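PDB 3ING: homoserine dehydrogenase from Thermoplasma acidophilum, which probably catalyses the NADP-dependent interconversion of L-aspartate semialdehyde and L-homoserine, a step on the way to threonine and methionine. Local coordinates for residues R44-G49 and P75-G80; G147-F152 and V299-D304; R166-V171 and D275-I280. All blocks are in the same frame, centred on the assembly; numbering follows the deposited sequence.

Interaction 1. Residues R44-G49 and P75-G80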
loop_
_atom_site.group_PDB
_atom_site.type_symbol
_atom_site.label_atom_id
_atom_site.label_comp_id
_atom_site.label_asym_id
_atom_site.label_seq_id
_atom_site.Cartn_x
_atom_site.Cartn_y
_atom_site.Cartn_z
ATOM N N ARG A 44 -4.920 30.996 17.357
ATOM C CA ARG A 44 -5.219 31.915 18.455
ATOM C C ARG A 44 -5.504 31.311 19.814
ATOM O O ARG A 44 -5.352 31.998 20.808
ATOM C CB ARG A 44 -6.457 32.711 18.077
ATOM C CG ARG A 44 -6.278 33.602 16.872
ATOM C CD ARG A 44 -7.580 34.333 16.575
ATOM N NE ARG A 44 -8.579 33.460 15.949
ATOM C CZ ARG A 44 -9.881 33.744 15.829
ATOM N NH1 ARG A 44 -10.391 34.890 16.279
ATOM N NH2 ARG A 44 -10.688 32.870 15.241
ATOM N N SER A 45 -5.959 30.058 19.864
ATOM C CA SER A 45 -6.420 29.429 21.128
ATOM C C SER A 45 -5.955 27.975 21.277
ATOM O O SER A 45 -5.405 27.353 20.341
ATOM C CB SER A 45 -7.959 29.457 21.214
ATOM O OG SER A 45 -8.574 28.703 20.164
ATOM N N TYR A 46 -6.128 27.440 22.477
ATOM C CA TYR A 46 -5.793 26.037 22.707
ATOM C C TYR A 46 -6.588 25.455 23.854
ATOM O O TYR A 46 -7.225 26.188 24.643
ATOM C CB TYR A 46 -4.291 25.859 22.970
ATOM C CG TYR A 46 -3.854 26.255 24.361
ATOM C CD1 TYR A 46 -3.644 27.586 24.679
ATOM C CD2 TYR A 46 -3.594 25.302 25.334
ATOM C CE1 TYR A 46 -3.250 27.975 25.922
ATOM C CE2 TYR A 46 -3.166 25.682 26.606
ATOM C CZ TYR A 46 -3.016 27.031 26.889
ATOM O OH TYR A 46 -2.592 27.472 28.104
ATOM N N ALA A 47 -6.560 24.128 23.912
ATOM C CA ALA A 47 -7.113 23.357 25.017
ATOM C C ALA A 47 -6.057 22.346 25.409
ATOM O O ALA A 47 -5.352 21.801 24.549
ATOM C CB ALA A 47 -8.389 22.624 24.595
ATOM N N SER A 48 -5.964 22.067 26.695
ATOM C CA SER A 48 -4.966 21.137 27.224
ATOM C C SER A 48 -5.575 20.474 28.427
ATOM O O SER A 48 -6.302 21.138 29.164
ATOM C CB SER A 48 -3.703 21.899 27.631
ATOM O OG SER A 48 -2.731 21.038 28.218
ATOM N N GLY A 49 -5.317 19.184 28.622
ATOM C CA GLY A 49 -5.916 18.470 29.742
ATOM C C GLY A 49 -5.937 16.979 29.529
ATOM O O GLY A 49 -5.715 16.526 28.423
ATOM N N PRO A 75 3.876 26.400 21.045
ATOM C CA PRO A 75 3.904 24.986 21.430
ATOM C C PRO A 75 4.151 24.742 22.899
ATOM O O PRO A 75 3.682 23.746 23.427
ATOM C CB PRO A 75 5.089 24.431 20.638
ATOM C CG PRO A 75 5.229 25.331 19.506
ATOM C CD PRO A 75 4.781 26.670 19.922
ATOM N N GLU A 76 4.907 25.623 23.541
ATOM C CA GLU A 76 5.192 25.502 24.956
ATOM C C GLU A 76 3.898 25.361 25.752
ATOM O O GLU A 76 3.851 24.606 26.703
ATOM C CB GLU A 76 5.992 26.724 25.436
ATOM N N ASP A 77 2.839 26.066 25.345
ATOM C CA ASP A 77 1.535 25.965 26.030
ATOM C C ASP A 77 0.956 24.554 26.110
ATOM O O ASP A 77 0.070 24.297 26.938
ATOM C CB ASP A 77 0.489 26.833 25.322
ATOM C CG ASP A 77 0.761 28.321 25.446
ATOM O OD1 ASP A 77 1.488 28.709 26.375
ATOM O OD2 ASP A 77 0.234 29.093 24.609
ATOM N N LEU A 78 1.420 23.653 25.228
ATOM C CA LEU A 78 0.872 22.300 25.135
ATOM C C LEU A 78 1.748 21.246 25.795
ATOM O O LEU A 78 1.370 20.111 25.894
ATOM C CB LEU A 78 0.642 21.958 23.662
ATOM C CG LEU A 78 -0.323 22.904 22.928
ATOM C CD1 LEU A 78 -0.395 22.587 21.455
ATOM C CD2 LEU A 78 -1.715 22.825 23.559
HETATM N N MSE A 79 2.893 21.621 26.304
HETATM C CA MSE A 79 3.823 20.632 26.829
HETATM C C MSE A 79 3.585 20.284 28.304
HETATM O O MSE A 79 4.383 19.567 28.906
HETATM C CB MSE A 79 5.246 21.124 26.624
HETATM C CG MSE A 79 5.566 21.425 25.179
HETATM SE SE MSE A 79 5.763 19.797 24.141
HETATM C CE MSE A 79 5.054 20.389 22.360
ATOM N N GLY A 80 2.484 20.765 28.874
ATOM C CA GLY A 80 2.123 20.420 30.241
ATOM C C GLY A 80 1.543 19.027 30.449
ATOM O O GLY A 80 1.460 18.538 31.586
HETATM O O HOH W 1 -1.582 19.799 26.234
#
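The ring of Tyr-46 lies against Asp-77, whose CB sits over one of its faces as a CH-pi contact: CB is 3.9 Å from the ring centroid and 14° off the ring normal. The methylene is displaced toward the phenol end, its nearest ring atom being Tyr-46 CZ. Ring and carboxylate planes are 19° apart, so the acid group runs roughly parallel to the ring, over its CE1 rim, with Asp-77 OD2 3.9 Å from Tyr-46 CE1. The polar end of Asp-77 is engaged elsewhere: OD2 accepts a hydrogen bond from Ser-73 N. Over the same face, nearer the CE2 edge of the ring, Asp-77 O approaches Tyr-46 CE2 at 3.5 Å. Leu-78 adds its CD2 methyl obliquely, 3.6 Å from Tyr-46 CD2. Tyr-46 CG stands between its own backbone N and carbonyl carbon (chi1 77°), a torsion that carries the ring across to the 3-10 segment. An alanine here would remove the ring, which is likely to leave Asp-77 CB without the ring face it rests on and deprive Leu-78 CD2 of its closest apolar partner in strand 46-48.

The polar link between the segments is indirect. One water lies 2.6 Å from Ser-48 OG and donates to Leu-78 O at 3.0 Å. Strand 46-48 is the antiparallel edge strand of the Rossmann-type nucleotide-binding domain, and Leu-78 also packs on Ile-8 and Met-10 of strand 4-10. The chemistry is therefore that of apolar packing supplemented by a water bridge: ring face, methylene and methyl meet directly, Ser-48 OG and Leu-78 O are joined through a water, and Asp-77 OD2 is bonded to backbone N-H just before the segment.

Interaction 2. Residues G147-F152 and V299-D304. With NA (sodium ion), chain B.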
loop_
_atom_site.group_PDB
_atom_site.type_symbol
_atom_site.label_atom_id
_atom_site.label_comp_id
_atom_site.label_asym_id
_atom_site.label_seq_id
_atom_site.Cartn_x
_atom_site.Cartn_y
_atom_site.Cartn_z
ATOM N N GLY A 147 -1.757 13.823 -0.330
ATOM C CA GLY A 147 -2.676 13.736 0.808
ATOM C C GLY A 147 -3.171 12.361 1.200
ATOM O O GLY A 147 -2.569 11.671 2.006
ATOM N N GLY A 148 -4.259 11.944 0.592
ATOM C CA GLY A 148 -4.913 10.721 0.984
ATOM C C GLY A 148 -4.520 9.472 0.227
ATOM O O GLY A 148 -5.054 8.401 0.495
ATOM N N VAL A 149 -3.586 9.555 -0.700
ATOM C CA VAL A 149 -3.178 8.348 -1.417
ATOM C C VAL A 149 -2.071 7.661 -0.623
ATOM O O VAL A 149 -1.092 8.292 -0.314
ATOM C CB VAL A 149 -2.646 8.652 -2.832
ATOM C CG1 VAL A 149 -2.286 7.338 -3.519
ATOM C CG2 VAL A 149 -3.693 9.418 -3.652
ATOM N N PRO A 150 -2.232 6.380 -0.282
ATOM C CA PRO A 150 -1.135 5.685 0.399
ATOM C C PRO A 150 0.140 5.651 -0.431
ATOM O O PRO A 150 0.145 5.208 -1.585
ATOM C CB PRO A 150 -1.678 4.262 0.598
ATOM C CG PRO A 150 -3.162 4.418 0.527
ATOM C CD PRO A 150 -3.408 5.520 -0.459
ATOM N N LEU A 151 1.236 6.118 0.171
ATOM C CA LEU A 151 2.477 6.282 -0.525
ATOM C C LEU A 151 3.596 5.815 0.401
ATOM O O LEU A 151 4.224 4.781 0.144
ATOM C CB LEU A 151 2.619 7.771 -0.946
ATOM C CG LEU A 151 3.633 8.096 -2.047
ATOM C CD1 LEU A 151 3.423 9.504 -2.650
ATOM C CD2 LEU A 151 5.036 7.929 -1.572
ATOM N N PHE A 152 3.854 6.533 1.491
ATOM C CA PHE A 152 5.006 6.135 2.328
ATOM C C PHE A 152 4.736 4.831 3.045
ATOM O O PHE A 152 5.659 4.032 3.250
ATOM C CB PHE A 152 5.470 7.279 3.234
ATOM C CG PHE A 152 6.013 8.433 2.462
ATOM C CD1 PHE A 152 7.170 8.297 1.699
ATOM C CD2 PHE A 152 5.322 9.598 2.380
ATOM C CE1 PHE A 152 7.625 9.325 0.941
ATOM C CE2 PHE A 152 5.808 10.649 1.642
ATOM C CZ PHE A 152 6.960 10.506 0.921
ATOM N N VAL A 299 -0.844 3.501 -7.954
ATOM C CA VAL A 299 -1.703 3.770 -6.784
ATOM C C VAL A 299 -2.342 5.118 -7.020
ATOM O O VAL A 299 -1.668 6.061 -7.467
ATOM C CB VAL A 299 -0.930 3.789 -5.464
ATOM C CG1 VAL A 299 -1.902 3.968 -4.252
ATOM C CG2 VAL A 299 -0.045 2.530 -5.288
ATOM N N SER A 300 -3.638 5.188 -6.813
ATOM C CA SER A 300 -4.361 6.445 -6.962
ATOM C C SER A 300 -5.591 6.463 -6.061
ATOM O O SER A 300 -5.885 5.493 -5.369
ATOM C CB SER A 300 -4.747 6.661 -8.428
ATOM O OG SER A 300 -5.670 5.709 -8.886
ATOM N N ASP A 301 -6.315 7.579 -6.061
ATOM C CA ASP A 301 -7.614 7.599 -5.418
ATOM C C ASP A 301 -8.619 8.339 -6.273
ATOM O O ASP A 301 -8.266 8.913 -7.298
ATOM C CB ASP A 301 -7.569 8.162 -3.977
ATOM C CG ASP A 301 -7.099 9.598 -3.893
ATOM O OD1 ASP A 301 -6.888 10.247 -4.927
ATOM O OD2 ASP A 301 -6.875 10.039 -2.743
ATOM N N ILE A 302 -9.852 8.365 -5.797
ATOM C CA ILE A 302 -10.935 8.967 -6.540
ATOM C C ILE A 302 -11.138 10.419 -6.136
ATOM O O ILE A 302 -11.386 11.278 -6.961
ATOM C CB ILE A 302 -12.204 8.134 -6.310
ATOM C CG1 ILE A 302 -12.019 6.717 -6.890
ATOM C CG2 ILE A 302 -13.438 8.775 -6.912
ATOM C CD1 ILE A 302 -11.789 6.681 -8.363
ATOM N N TYR A 303 -11.072 10.702 -4.849
ATOM C CA TYR A 303 -11.316 12.051 -4.392
ATOM C C TYR A 303 -10.329 12.321 -3.282
ATOM O O TYR A 303 -10.439 11.726 -2.231
ATOM C CB TYR A 303 -12.741 12.157 -3.876
ATOM C CG TYR A 303 -13.121 13.570 -3.497
ATOM C CD1 TYR A 303 -12.843 14.072 -2.239
ATOM C CD2 TYR A 303 -13.736 14.410 -4.420
ATOM C CE1 TYR A 303 -13.176 15.395 -1.898
ATOM C CE2 TYR A 303 -14.051 15.722 -4.109
ATOM C CZ TYR A 303 -13.795 16.213 -2.844
ATOM O OH TYR A 303 -14.164 17.526 -2.527
ATOM N N ASP A 304 -9.357 13.174 -3.533
ATOM C CA ASP A 304 -8.348 13.447 -2.532
ATOM C C ASP A 304 -8.621 14.813 -1.912
ATOM O O ASP A 304 -8.425 15.854 -2.535
ATOM C CB ASP A 304 -6.980 13.423 -3.151
ATOM C CG ASP A 304 -5.896 13.246 -2.125
ATOM O OD1 ASP A 304 -5.516 14.229 -1.454
ATOM O OD2 ASP A 304 -5.448 12.102 -1.986
HETATM NA NA NA B . 0.215 10.152 0.936
#
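Gly-148 N donates to the carboxylate of Asp-304, with a bond of 2.8 Å to OD2 and a weak one of 3.3 Å to OD1. The weaker is the straighter, 164° against 136° at the hydrogen, as expected of one N-H shared between two oxygens. OD2 is met on its syn side, 20° out of the carboxylate plane. Asp-304 CG is anti to its backbone N, which sends the acid toward the glycine turn; a CB on Gly-147 would probably come too close to Asp-304 OD1.

Beside this bond, Val-149 spreads its two methyls over strand 296-301. CG2 rests 3.4 Å from Asp-301 CG, while CG1 presses against Val-299 CG1 at 3.5 Å, tighter than usual van der Waals contact. Asp-301 OD2 lies 2.6 Å from Asp-304 OD2; Asp-301 OD1 accepts from Leu-285 N.

Val-149 O turns to the sodium ion instead, at 2.6 Å, with Glu-142, Val-145 and Ala-146 also contributing. Gly-147 touches the NADPH, and residues 299-301 pair with a strand of the second subunit. The loop thus carries a metal ligand and a cofactor contact, and the strand it packs on continues the sheet into the second subunit: this is the sodium-binding site next to the cofactor.

Interaction 3. Residues R166-V171 and D275-I280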
loop_
_atom_site.group_PDB
_atom_site.type_symbol
_atom_site.label_atom_id
_atom_site.label_comp_id
_atom_site.label_asym_id
_atom_site.label_seq_id
_atom_site.Cartn_x
_atom_site.Cartn_y
_atom_site.Cartn_z
ATOM N N ARG A 166 12.350 4.370 -9.855
ATOM C CA ARG A 166 11.725 5.651 -10.184
ATOM C C ARG A 166 10.341 5.831 -9.630
ATOM O O ARG A 166 9.588 4.877 -9.517
ATOM C CB ARG A 166 11.602 5.749 -11.695
ATOM C CG ARG A 166 11.127 7.107 -12.196
ATOM C CD ARG A 166 11.329 7.289 -13.730
ATOM N NE ARG A 166 10.339 6.558 -14.501
ATOM N N PHE A 167 10.033 7.077 -9.329
ATOM C CA PHE A 167 8.719 7.533 -8.948
ATOM C C PHE A 167 8.236 8.602 -9.925
ATOM O O PHE A 167 8.963 9.528 -10.246
ATOM C CB PHE A 167 8.765 8.077 -7.545
ATOM C CG PHE A 167 7.435 8.663 -7.035
ATOM C CD1 PHE A 167 7.029 9.934 -7.417
ATOM C CD2 PHE A 167 6.658 7.974 -6.120
ATOM C CE1 PHE A 167 5.803 10.452 -6.940
ATOM C CE2 PHE A 167 5.464 8.472 -5.644
ATOM C CZ PHE A 167 5.024 9.697 -6.055
ATOM N N ARG A 168 6.989 8.481 -10.361
ATOM C CA ARG A 168 6.347 9.528 -11.149
ATOM C C ARG A 168 4.879 9.659 -10.728
ATOM O O ARG A 168 4.188 8.671 -10.593
ATOM C CB ARG A 168 6.505 9.260 -12.642
ATOM C CG ARG A 168 5.900 7.978 -13.132
ATOM C CD ARG A 168 6.422 7.652 -14.572
ATOM N NE ARG A 168 5.972 8.703 -15.461
ATOM C CZ ARG A 168 4.755 8.747 -15.986
ATOM N NH1 ARG A 168 3.905 7.760 -15.751
ATOM N NH2 ARG A 168 4.397 9.766 -16.749
ATOM N N GLY A 169 4.431 10.872 -10.398
ATOM C CA GLY A 169 3.056 11.013 -9.985
ATOM C C GLY A 169 2.477 12.374 -10.107
ATOM O O GLY A 169 3.196 13.340 -10.316
ATOM N N ILE A 170 1.141 12.414 -10.067
ATOM C CA ILE A 170 0.376 13.647 -9.909
ATOM C C ILE A 170 0.094 13.738 -8.423
ATOM O O ILE A 170 -0.778 13.031 -7.905
ATOM C CB ILE A 170 -0.946 13.589 -10.739
ATOM C CG1 ILE A 170 -0.618 13.582 -12.252
ATOM C CG2 ILE A 170 -1.865 14.742 -10.414
ATOM C CD1 ILE A 170 -1.830 13.215 -13.137
ATOM N N VAL A 171 0.890 14.543 -7.709
ATOM C CA VAL A 171 0.849 14.564 -6.253
ATOM C C VAL A 171 0.508 15.920 -5.659
ATOM O O VAL A 171 0.307 16.006 -4.480
ATOM C CB VAL A 171 2.221 14.057 -5.666
ATOM C CG1 VAL A 171 2.514 12.594 -6.077
ATOM C CG2 VAL A 171 3.392 14.974 -6.044
ATOM N N ASP A 275 -0.778 6.391 -20.581
ATOM C CA ASP A 275 -0.025 6.615 -19.355
ATOM C C ASP A 275 -0.932 6.331 -18.170
ATOM O O ASP A 275 -2.059 6.791 -18.174
ATOM C CB ASP A 275 0.392 8.082 -19.346
ATOM C CG ASP A 275 1.411 8.422 -18.264
ATOM O OD1 ASP A 275 1.268 7.976 -17.104
ATOM O OD2 ASP A 275 2.344 9.184 -18.597
ATOM N N PHE A 276 -0.464 5.635 -17.137
ATOM C CA PHE A 276 -1.323 5.382 -15.957
ATOM C C PHE A 276 -1.848 6.674 -15.363
ATOM O O PHE A 276 -2.969 6.755 -14.882
ATOM C CB PHE A 276 -0.594 4.616 -14.855
ATOM C CG PHE A 276 -1.360 4.560 -13.550
ATOM C CD1 PHE A 276 -2.463 3.740 -13.427
ATOM C CD2 PHE A 276 -1.009 5.362 -12.477
ATOM C CE1 PHE A 276 -3.219 3.720 -12.271
ATOM C CE2 PHE A 276 -1.736 5.340 -11.316
ATOM C CZ PHE A 276 -2.848 4.496 -11.201
ATOM N N LEU A 277 -1.034 7.703 -15.423
ATOM C CA LEU A 277 -1.392 8.956 -14.763
ATOM C C LEU A 277 -2.596 9.611 -15.406
ATOM O O LEU A 277 -3.260 10.462 -14.789
ATOM C CB LEU A 277 -0.186 9.914 -14.725
ATOM C CG LEU A 277 1.022 9.466 -13.896
ATOM C CD1 LEU A 277 2.152 10.567 -13.889
ATOM C CD2 LEU A 277 0.549 9.060 -12.483
HETATM N N MSE A 278 -2.866 9.261 -16.655
HETATM C CA MSE A 278 -4.056 9.762 -17.316
HETATM C C MSE A 278 -5.314 9.055 -16.821
HETATM O O MSE A 278 -6.407 9.504 -17.138
HETATM C CB MSE A 278 -3.924 9.613 -18.844
HETATM C CG MSE A 278 -2.979 10.658 -19.447
HETATM SE SE MSE A 278 -3.638 12.493 -19.310
HETATM C CE MSE A 278 -5.061 12.218 -20.486
ATOM N N SER A 279 -5.184 7.987 -16.012
ATOM C CA SER A 279 -6.372 7.341 -15.460
ATOM C C SER A 279 -6.884 8.115 -14.236
ATOM O O SER A 279 -7.977 7.864 -13.762
ATOM C CB SER A 279 -6.106 5.893 -15.019
ATOM O OG SER A 279 -5.364 5.832 -13.794
ATOM N N ILE A 280 -6.068 9.032 -13.724
ATOM C CA ILE A 280 -6.427 9.753 -12.515
ATOM C C ILE A 280 -7.464 10.829 -12.800
ATOM O O ILE A 280 -7.274 11.715 -13.652
ATOM C CB ILE A 280 -5.196 10.326 -11.831
ATOM C CG1 ILE A 280 -4.204 9.202 -11.510
ATOM C CG2 ILE A 280 -5.586 11.107 -10.541
ATOM C CD1 ILE A 280 -2.783 9.754 -11.136
#
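Arg-168 starts with CG between its backbone N and carbonyl carbon (chi1 61°) and bends at chi3, while Asp-275 extends CG anti to its own N (chi1 -169°); the guanidinium and carboxylate thereby meet from opposite directions. Asp-275 opens an Asx turn, its OD1 accepting from Leu-277 N at 2.9 Å, in the connection that follows strand 261-270 of the antiparallel sheet. Strand 164-170 is central in that sheet, so the contact ties the connection to its middle.

The salt bridge is end-on. Arg-168 NH1 reaches Asp-275 OD1 at 3.0 Å, almost straight and within the guanidinium plane, and NH2 reaches Asp-275 OD2 at 2.8 Å on that oxygen's syn lone pair, along a more bent path tilted from the guanidinium plane. The two planes are twisted 39° apart. Since OD1 serves both NH1 and Leu-277 N, from opposite faces of its plane, the turn's backbone helps fix the carboxylate's rotation. Leu-277 CD1 lies over one guanidinium face.

Farther along the strand, the contact becomes apolar. Leu-277 CD2 packs on Gly-169 CA, and Ile-170 slides past Leu-277 in the opposite sense. Ile-170 CD1 ends 3.5 Å from Leu-277 O and 4.1 Å from Ile-280 CD1.

Overall arrangement
Interactions 2 and 3 are neighbours on one antiparallel sheet, their centres about 11 Å apart, and along the chain interaction 3 is nested inside the loop that interaction 2 closes. They touch directly: Leu-151 CD1 is 3.8 Å from Phe-167 CZ, and Ser-300 OG is 3.8 Å from Phe-276 CZ. Both also touch the second subunit. Interaction 1 belongs to the nucleotide-binding domain, with its centre about 32 Å from that of interaction 2 and 41 Å from that of interaction 3. The NADPH lies between the two regions: the Leu-78 side chain is about 8 Å from it, whereas Gly-147 touches it and is about 6 Å from Lys-217, the predicted proton donor.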